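Local structure of uncharacterized protein ydaL (Escherichia coli, 3QD7) at residues Pro56-Glu59 against Cys60-Val64; Val100-Trp103 against Leu104-Asp108. The protein binds DNA and has DNA endonuclease activity; the chain described here is the part of it that carries the small MutS-related (Smr) domain. All blocks are in the same frame, centred on the assembly; numbering follows the deposited sequence.

Contact 1: Pro56-Glu59 against Cys60-Val64; sequences PVEE and CRKMV
Glu58 and Arg61 lie alongside each other, both pointing the same way, on the first turns of helix 57-73, the helix of the beta-alpha-beta unit that runs from strand 49-51 to strand 78-82 in the Smr domain. They form a two-pronged salt bridge in which the guanidinium takes the carboxylate side-on. Its NE gives a 2.8 Å hydrogen bond to Glu58 OE2, which answers with its syn lone pair, and Arg61 NH2 donates a second to Glu58 OE1 at 3.2 Å, almost exactly in the guanidinium plane. The two flat groups are nevertheless turned 35° apart, and the NE bond leaves that plane by some 21°. The bend of the Arg61 chain at chi3 (75°) turns its end back toward Glu58, where the NE/NH2 side of the guanidinium meets the carboxylate. NH1 is held elsewhere, by the carbonyl of Leu10, which helps fix the rotation of the whole group.

One residue further on, the side chains of Glu59 and Lys62 cross at a slant, with a long salt bridge of 3.7 Å from Glu59 OE2 to Lys62 NZ. The helix backbone is built in regular i to i+4 steps. Pro56 is its N-cap residue, and its carbonyl O accepts Cys60 N at 3.0 Å. Cys60 itself is buried, its side chain touching Val96 and Trp103 of helix 92-105. Met63 lies along the preceding turn: its CG stands 3.2 Å from Glu59 O, and the sulfur SD comes to 3.8 Å from Glu59 CG.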
loop_
_atom_site.group_PDB
_atom_site.type_symbol
_atom_site.label_atom_id
_atom_site.label_comp_id
_atom_site.label_asym_id
_atom_site.label_seq_id
_atom_site.Cartn_x
_atom_site.Cartn_y
_atom_site.Cartn_z
ATOM N N PRO A 56 -6.563 -7.127 12.136
ATOM C CA PRO A 56 -5.496 -8.124 12.336
ATOM C C PRO A 56 -4.665 -8.333 11.054
ATOM O O PRO A 56 -5.129 -8.000 9.956
ATOM C CB PRO A 56 -6.263 -9.394 12.728
ATOM C CG PRO A 56 -7.692 -9.159 12.295
ATOM C CD PRO A 56 -7.915 -7.686 12.340
ATOM N N VAL A 57 -3.450 -8.858 11.186
ATOM C CA VAL A 57 -2.529 -8.941 10.045
ATOM C C VAL A 57 -3.056 -9.825 8.897
ATOM O O VAL A 57 -2.966 -9.431 7.732
ATOM C CB VAL A 57 -1.081 -9.359 10.478
ATOM C CG1 VAL A 57 -0.250 -9.793 9.282
ATOM C CG2 VAL A 57 -0.378 -8.221 11.200
ATOM N N GLU A 58 -3.616 -10.996 9.213
ATOM C CA GLU A 58 -4.181 -11.898 8.190
ATOM C C GLU A 58 -5.366 -11.270 7.468
ATOM O O GLU A 58 -5.561 -11.487 6.276
ATOM C CB GLU A 58 -4.643 -13.214 8.805
ATOM C CG GLU A 58 -4.367 -14.519 8.026
ATOM C CD GLU A 58 -3.840 -14.370 6.600
ATOM O OE1 GLU A 58 -4.566 -14.716 5.647
ATOM O OE2 GLU A 58 -2.671 -13.959 6.427
ATOM N N GLU A 59 -6.170 -10.501 8.190
ATOM C CA GLU A 59 -7.286 -9.781 7.552
ATOM C C GLU A 59 -6.769 -8.686 6.613
ATOM O O GLU A 59 -7.316 -8.499 5.541
ATOM C CB GLU A 59 -8.252 -9.218 8.598
ATOM C CG GLU A 59 -9.574 -8.678 8.030
ATOM C CD GLU A 59 -10.555 -9.785 7.529
ATOM O OE1 GLU A 59 -11.486 -9.470 6.739
ATOM O OE2 GLU A 59 -10.405 -10.962 7.928
ATOM N N CYS A 60 -5.719 -7.972 7.024
ATOM C CA CYS A 60 -5.045 -6.986 6.172
ATOM C C CYS A 60 -4.551 -7.625 4.897
ATOM O O CYS A 60 -4.699 -7.050 3.833
ATOM C CB CYS A 60 -3.836 -6.353 6.891
ATOM S SG CYS A 60 -4.272 -5.204 8.194
ATOM N N ARG A 61 -3.957 -8.814 5.006
ATOM C CA ARG A 61 -3.435 -9.520 3.832
ATOM C C ARG A 61 -4.525 -9.902 2.803
ATOM O O ARG A 61 -4.305 -9.828 1.584
ATOM C CB ARG A 61 -2.644 -10.756 4.253
ATOM C CG ARG A 61 -1.800 -11.361 3.133
ATOM C CD ARG A 61 -1.073 -12.630 3.587
ATOM N NE ARG A 61 -2.038 -13.704 3.670
ATOM C CZ ARG A 61 -2.218 -14.615 2.724
ATOM N NH1 ARG A 61 -1.441 -14.625 1.643
ATOM N NH2 ARG A 61 -3.169 -15.525 2.868
ATOM N N LYS A 62 -5.690 -10.296 3.306
ATOM C CA LYS A 62 -6.847 -10.594 2.451
ATOM C C LYS A 62 -7.446 -9.324 1.813
ATOM O O LYS A 62 -7.782 -9.323 0.638
ATOM C CB LYS A 62 -7.913 -11.377 3.245
ATOM C CG LYS A 62 -7.398 -12.704 3.844
ATOM C CD LYS A 62 -8.532 -13.678 4.271
ATOM C CE LYS A 62 -9.319 -13.153 5.457
ATOM N NZ LYS A 62 -9.915 -14.258 6.257
ATOM N N MET A 63 -7.557 -8.250 2.590
ATOM C CA MET A 63 -8.109 -6.976 2.103
ATOM C C MET A 63 -7.215 -6.298 1.047
ATOM O O MET A 63 -7.687 -5.826 0.030
ATOM C CB MET A 63 -8.331 -6.017 3.287
ATOM C CG MET A 63 -9.410 -6.481 4.265
ATOM S SD MET A 63 -9.365 -5.570 5.825
ATOM C CE MET A 63 -10.270 -4.098 5.358
ATOM N N VAL A 64 -5.917 -6.265 1.294
ATOM C CA VAL A 64 -4.981 -5.626 0.357
ATOM C C VAL A 64 -5.011 -6.366 -0.991
ATOM O O VAL A 64 -5.088 -5.759 -2.057
ATOM C CB VAL A 64 -3.525 -5.577 0.984
ATOM C CG1 VAL A 64 -2.457 -5.198 -0.049
ATOM C CG2 VAL A 64 -3.499 -4.625 2.205
#

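Contact 2: Val100-Trp103 against Leu104-Asp108; sequences VARW and LTEFD
Thr105 OG1 gives Arg102 O a 2.7 Å hydrogen bond in the C-terminal part of helix 92-105, which lies against the sheet of the alpha/beta Smr domain. The bond is aimed at one of the carbonyl's lone pairs, in its plane, while the amides of Thr105 and Glu106 add only weak bonds to the same oxygen. A chi1 of 70° tucks the Thr105 hydroxyl back toward the turn before it. Glu106 N also meets Trp103 O at 3.1 Å, but from above the carbonyl plane. Beside this, Phe107 CD2 comes to 3.3 Å from Trp103 O.

One turn back, Val100 and Leu104 lie side by side, CG1 of the valine 3.8 Å from CD1 of the leucine. Both touch Ile81 of strand 78-82, and Leu104 also Tyr113 of strand 110-115. Glu106 stretches back between Arg102 and Trp103: its OE2 lies 3.9 Å from Arg102 CG, and OE1 lies near the plane of the indole, 3.8 Å from Trp103 CD1.

Further out, Thr11 bonds Glu106 OE2 through its hydroxyl and Trp103 NE1 through its carbonyl, while Asp16 forms a salt bridge with Arg102 NH2. Arg102 NE and Glu106 OE2 stay 5.0 Å apart, too far to bridge, though each may still feel the other's charge; their polar ends instead tie this part of the helix to the N-terminal segment of the chain.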
loop_
_atom_site.group_PDB
_atom_site.type_symbol
_atom_site.label_atom_id
_atom_site.label_comp_id
_atom_site.label_asym_id
_atom_site.label_seq_id
_atom_site.Cartn_x
_atom_site.Cartn_y
_atom_site.Cartn_z
ATOM N N VAL A 100 2.490 -4.072 4.491
ATOM C CA VAL A 100 1.957 -3.399 3.290
ATOM C C VAL A 100 3.130 -3.020 2.363
ATOM O O VAL A 100 3.057 -3.180 1.142
ATOM C CB VAL A 100 1.072 -2.152 3.638
ATOM C CG1 VAL A 100 0.802 -1.306 2.380
ATOM C CG2 VAL A 100 -0.275 -2.562 4.322
ATOM N N ALA A 101 4.230 -2.557 2.952
ATOM C CA ALA A 101 5.435 -2.253 2.170
ATOM C C ALA A 101 5.911 -3.437 1.314
ATOM O O ALA A 101 6.272 -3.263 0.162
ATOM C CB ALA A 101 6.559 -1.784 3.082
ATOM N N ARG A 102 5.929 -4.634 1.896
ATOM C CA ARG A 102 6.338 -5.819 1.167
ATOM C C ARG A 102 5.275 -6.239 0.162
ATOM O O ARG A 102 5.590 -6.521 -0.990
ATOM C CB ARG A 102 6.568 -6.970 2.147
ATOM C CG ARG A 102 6.622 -8.328 1.477
ATOM C CD ARG A 102 6.500 -9.418 2.488
ATOM N NE ARG A 102 7.761 -9.598 3.201
ATOM C CZ ARG A 102 8.042 -10.649 3.955
ATOM N NH1 ARG A 102 7.142 -11.621 4.096
ATOM N NH2 ARG A 102 9.222 -10.727 4.557
ATOM N N TRP A 103 4.018 -6.313 0.603
ATOM C CA TRP A 103 2.937 -6.824 -0.262
ATOM C C TRP A 103 2.787 -6.059 -1.567
ATOM O O TRP A 103 2.530 -6.660 -2.614
ATOM C CB TRP A 103 1.606 -6.845 0.487
ATOM C CG TRP A 103 1.600 -7.767 1.670
ATOM C CD1 TRP A 103 2.407 -8.850 1.884
ATOM C CD2 TRP A 103 0.723 -7.693 2.797
ATOM N NE1 TRP A 103 2.089 -9.451 3.086
ATOM C CE2 TRP A 103 1.052 -8.761 3.660
ATOM C CE3 TRP A 103 -0.325 -6.852 3.142
ATOM C CZ2 TRP A 103 0.374 -8.990 4.859
ATOM C CZ3 TRP A 103 -1.000 -7.077 4.322
ATOM C CH2 TRP A 103 -0.639 -8.131 5.180
ATOM N N LEU A 104 2.971 -4.732 -1.511
ATOM C CA LEU A 104 2.794 -3.926 -2.702
ATOM C C LEU A 104 3.851 -4.239 -3.738
ATOM O O LEU A 104 3.549 -4.214 -4.924
ATOM C CB LEU A 104 2.749 -2.426 -2.397
ATOM C CG LEU A 104 1.566 -1.943 -1.570
ATOM C CD1 LEU A 104 1.721 -0.463 -1.158
ATOM C CD2 LEU A 104 0.243 -2.194 -2.289
ATOM N N THR A 105 5.083 -4.553 -3.305
ATOM C CA THR A 105 6.150 -4.888 -4.265
ATOM C C THR A 105 5.894 -6.240 -4.960
ATOM O O THR A 105 6.487 -6.527 -6.007
ATOM C CB THR A 105 7.551 -4.923 -3.634
ATOM O OG1 THR A 105 7.643 -6.050 -2.758
ATOM C CG2 THR A 105 7.866 -3.628 -2.844
ATOM N N GLU A 106 5.012 -7.057 -4.386
ATOM C CA GLU A 106 4.713 -8.398 -4.939
ATOM C C GLU A 106 3.701 -8.419 -6.103
ATOM O O GLU A 106 3.558 -9.438 -6.814
ATOM C CB GLU A 106 4.278 -9.332 -3.811
ATOM C CG GLU A 106 5.445 -9.673 -2.938
ATOM C CD GLU A 106 5.084 -10.467 -1.713
ATOM O OE1 GLU A 106 3.956 -10.380 -1.235
ATOM O OE2 GLU A 106 5.963 -11.157 -1.184
ATOM N N PHE A 107 2.995 -7.303 -6.285
ATOM C CA PHE A 107 2.153 -7.112 -7.439
ATOM C C PHE A 107 2.982 -6.620 -8.624
ATOM O O PHE A 107 3.649 -5.573 -8.565
ATOM C CB PHE A 107 1.041 -6.098 -7.128
ATOM C CG PHE A 107 0.010 -6.599 -6.142
ATOM C CD1 PHE A 107 -1.024 -7.441 -6.555
ATOM C CD2 PHE A 107 0.058 -6.209 -4.802
ATOM C CE1 PHE A 107 -1.975 -7.908 -5.662
ATOM C CE2 PHE A 107 -0.905 -6.668 -3.893
ATOM C CZ PHE A 107 -1.926 -7.512 -4.323
ATOM N N ASP A 108 2.917 -7.368 -9.710
ATOM C CA ASP A 108 3.459 -6.921 -10.984
ATOM C C ASP A 108 3.006 -5.499 -11.415
ATOM O O ASP A 108 3.792 -4.760 -12.005
ATOM C CB ASP A 108 3.102 -7.944 -12.082
ATOM C CG ASP A 108 4.083 -7.926 -13.215
ATOM O OD1 ASP A 108 5.304 -8.036 -12.947
ATOM O OD2 ASP A 108 3.635 -7.791 -14.365
#

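In the fold
The 56-64 contact lies at the surface, its centre about 12 Å from the centre of the chain; the 100-108 contact is largely buried, its centre about 7 Å from that point. Each belongs to a different helix, 57-73 and 92-105, and the two helices meet in part through the Trp103 ring: its CH2 lies 3.4 Å from Arg61 N, and its CZ3 lies 3.6 Å from Cys60 C. Chemistry follows place. Contact 1 pairs one close and one long carboxylate-cation bridge, each three residues apart, whereas contact 2 combines apolar packing against the sheet with a hydroxyl-to-carbonyl bond in the C-terminal part of its helix. Residues near the N-terminus anchor both, Leu10 for Arg61 and Thr11 for Trp103.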